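Putative uncharacterized protein (Paracoccus denitrificans, PDB 3DML) is a periplasmic thioredoxin-fold thiol-disulfide oxidoreductase, SoxS, that probably exchanges disulfides with partner proteins in chemotrophic sulfur oxidation. Local coordinates at residues L20-F25 with P78-M83. Sequence-based numbering, arbitrary orientation. Where two conformers were deposited one is given.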
loop_
_atom_site.group_PDB
_atom_site.type_symbol
_atom_site.label_atom_id
_atom_site.label_comp_id
_atom_site.label_asym_id
_atom_site.label_seq_id
_atom_site.Cartn_x
_atom_site.Cartn_y
_atom_site.Cartn_z
ATOM N N LEU A 20 -0.011 0.758 12.335
ATOM C CA LEU A 20 0.224 0.939 10.894
ATOM C C LEU A 20 -0.215 -0.274 10.043
ATOM O O LEU A 20 -0.009 -1.418 10.424
ATOM C CB LEU A 20 1.702 1.247 10.633
ATOM C CG LEU A 20 2.219 2.677 10.527
ATOM C CD1 LEU A 20 1.599 3.623 11.510
ATOM C CD2 LEU A 20 3.756 2.722 10.565
ATOM N N ARG A 21 -0.833 0.006 8.890
ATOM C CA ARG A 21 -1.178 -0.995 7.880
ATOM C C ARG A 21 -0.942 -0.380 6.506
ATOM O O ARG A 21 -1.158 0.813 6.333
ATOM C CB ARG A 21 -2.660 -1.372 7.954
ATOM C CG ARG A 21 -3.068 -2.286 9.094
ATOM C CD ARG A 21 -4.557 -2.552 9.008
ATOM N NE ARG A 21 -5.343 -1.388 9.440
ATOM C CZ ARG A 21 -6.595 -1.128 9.059
ATOM N NH1 ARG A 21 -7.241 -1.940 8.218
ATOM N NH2 ARG A 21 -7.200 -0.036 9.521
ATOM N N LEU A 22 -0.559 -1.194 5.539
ATOM C CA LEU A 22 -0.448 -0.731 4.160
ATOM C C LEU A 22 -1.560 -1.341 3.338
ATOM O O LEU A 22 -1.585 -2.553 3.129
ATOM C CB LEU A 22 0.887 -1.146 3.548
ATOM C CG LEU A 22 1.289 -0.477 2.234
ATOM C CD1 LEU A 22 1.587 1.023 2.418
ATOM C CD2 LEU A 22 2.539 -1.169 1.777
ATOM N N LEU A 23 -2.467 -0.503 2.865
ATOM C CA LEU A 23 -3.513 -0.946 1.973
ATOM C C LEU A 23 -2.995 -0.901 0.559
ATOM O O LEU A 23 -2.462 0.130 0.108
ATOM C CB LEU A 23 -4.725 -0.025 2.073
ATOM C CG LEU A 23 -5.370 0.084 3.436
ATOM C CD1 LEU A 23 -6.562 1.038 3.322
ATOM C CD2 LEU A 23 -5.810 -1.286 3.931
HETATM N N MSE A 24 -3.161 -2.006 -0.144
HETATM C CA MSE A 24 -2.793 -2.060 -1.535
HETATM C C MSE A 24 -4.054 -2.187 -2.375
HETATM O O MSE A 24 -4.783 -3.181 -2.260
HETATM C CB MSE A 24 -1.874 -3.243 -1.780
HETATM C CG MSE A 24 -1.623 -3.460 -3.242
HETATM SE SE MSE A 24 -0.555 -5.032 -3.566
HETATM C CE MSE A 24 -0.163 -4.554 -5.409
ATOM N N PHE A 25 -4.304 -1.184 -3.210
ATOM C CA PHE A 25 -5.482 -1.164 -4.058
ATOM C C PHE A 25 -5.162 -1.705 -5.435
ATOM O O PHE A 25 -4.224 -1.238 -6.090
ATOM C CB PHE A 25 -6.074 0.250 -4.131
ATOM C CG PHE A 25 -6.724 0.676 -2.859
ATOM C CD1 PHE A 25 -8.080 0.427 -2.644
ATOM C CD2 PHE A 25 -5.977 1.296 -1.852
ATOM C CE1 PHE A 25 -8.686 0.823 -1.447
ATOM C CE2 PHE A 25 -6.568 1.692 -0.656
ATOM C CZ PHE A 25 -7.920 1.456 -0.435
ATOM N N PRO A 78 -1.374 0.089 -9.148
ATOM C CA PRO A 78 -1.498 -0.107 -7.700
ATOM C C PRO A 78 -1.351 1.208 -6.943
ATOM O O PRO A 78 -0.553 2.073 -7.325
ATOM C CB PRO A 78 -0.320 -1.039 -7.363
ATOM C CG PRO A 78 0.710 -0.720 -8.420
ATOM C CD PRO A 78 -0.026 -0.269 -9.649
ATOM N N THR A 79 -2.126 1.362 -5.878
ATOM C CA THR A 79 -1.891 2.463 -4.932
ATOM C C THR A 79 -1.675 1.827 -3.571
ATOM O O THR A 79 -2.413 0.913 -3.191
ATOM C CB THR A 79 -3.099 3.432 -4.874
ATOM O OG1 THR A 79 -3.182 4.155 -6.108
ATOM C CG2 THR A 79 -2.960 4.449 -3.718
ATOM N N PHE A 80 -0.702 2.322 -2.828
ATOM C CA PHE A 80 -0.423 1.793 -1.501
ATOM C C PHE A 80 -0.709 2.887 -0.495
ATOM O O PHE A 80 -0.057 3.920 -0.537
ATOM C CB PHE A 80 1.041 1.369 -1.387
ATOM C CG PHE A 80 1.460 0.365 -2.438
ATOM C CD1 PHE A 80 1.329 -1.007 -2.182
ATOM C CD2 PHE A 80 1.965 0.794 -3.666
ATOM C CE1 PHE A 80 1.716 -1.952 -3.137
ATOM C CE2 PHE A 80 2.354 -0.140 -4.657
ATOM C CZ PHE A 80 2.221 -1.519 -4.381
ATOM N N VAL A 81 -1.692 2.677 0.374
ATOM C CA VAL A 81 -2.046 3.712 1.330
ATOM C C VAL A 81 -1.580 3.290 2.720
ATOM O O VAL A 81 -1.976 2.235 3.227
ATOM C CB VAL A 81 -3.563 4.000 1.368
ATOM C CG1 VAL A 81 -3.852 5.107 2.391
ATOM C CG2 VAL A 81 -4.069 4.420 -0.019
ATOM N N LEU A 82 -0.742 4.117 3.325
ATOM C CA LEU A 82 -0.306 3.847 4.689
ATOM C C LEU A 82 -1.335 4.452 5.621
ATOM O O LEU A 82 -1.555 5.678 5.626
ATOM C CB LEU A 82 1.089 4.420 4.958
ATOM C CG LEU A 82 1.640 4.061 6.343
ATOM C CD1 LEU A 82 2.054 2.574 6.420
ATOM C CD2 LEU A 82 2.799 4.974 6.716
HETATM N N MSE A 83 -1.946 3.577 6.412
HETATM C CA MSE A 83 -2.960 3.942 7.398
HETATM C C MSE A 83 -2.334 3.936 8.770
HETATM O O MSE A 83 -1.591 3.015 9.120
HETATM C CB MSE A 83 -4.074 2.899 7.418
HETATM C CG MSE A 83 -4.669 2.575 6.094
HETATM SE SE MSE A 83 -5.645 4.105 5.355
HETATM C CE MSE A 83 -7.089 4.120 6.651
#
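R21, L23 and F25 pair with M83, V81 and T79 as antiparallel hydrogen-bonded pairs, the strands' N-to-C directions 158° apart and joined by six backbone bonds, from V81 N to L23 O at 2.7 Å to a weak one from T79 N to F25 O at 3.3 Å. On the face bearing L22, M24, F80 and L82, M24 runs beside F80, pointing the same way. M24 and M83 are selenomethionines, selenium standing where sulfur would. In one of two M24 conformers, CG is anti to the backbone N (chi1 172°) and 3.7 Å from F80 CE1. SE then lies obliquely 5.1 Å from the F80 ring centroid, a Met-aromatic contact. L22 CD1 packs on F80 CB at 3.9 Å. W36 and F101 also meet the F80 ring. On the other face M83 CG packs 3.7 Å from L23 CD1, and the bent chain lays SE beside that methyl, while V81 CG2 touches F25 CE2 obliquely at 3.8 Å. P78, preceded by a cis peptide bond, also touches C33, consistent with the cis-proline beside the CxxC site of thioredoxin-fold proteins. Backbone bonds therefore pair the inward-facing N-H and C=O groups, L22 and M24 bonding instead to strand 55-59 and P54, and apolar contacts line both faces, tying the sheet core to the redox site.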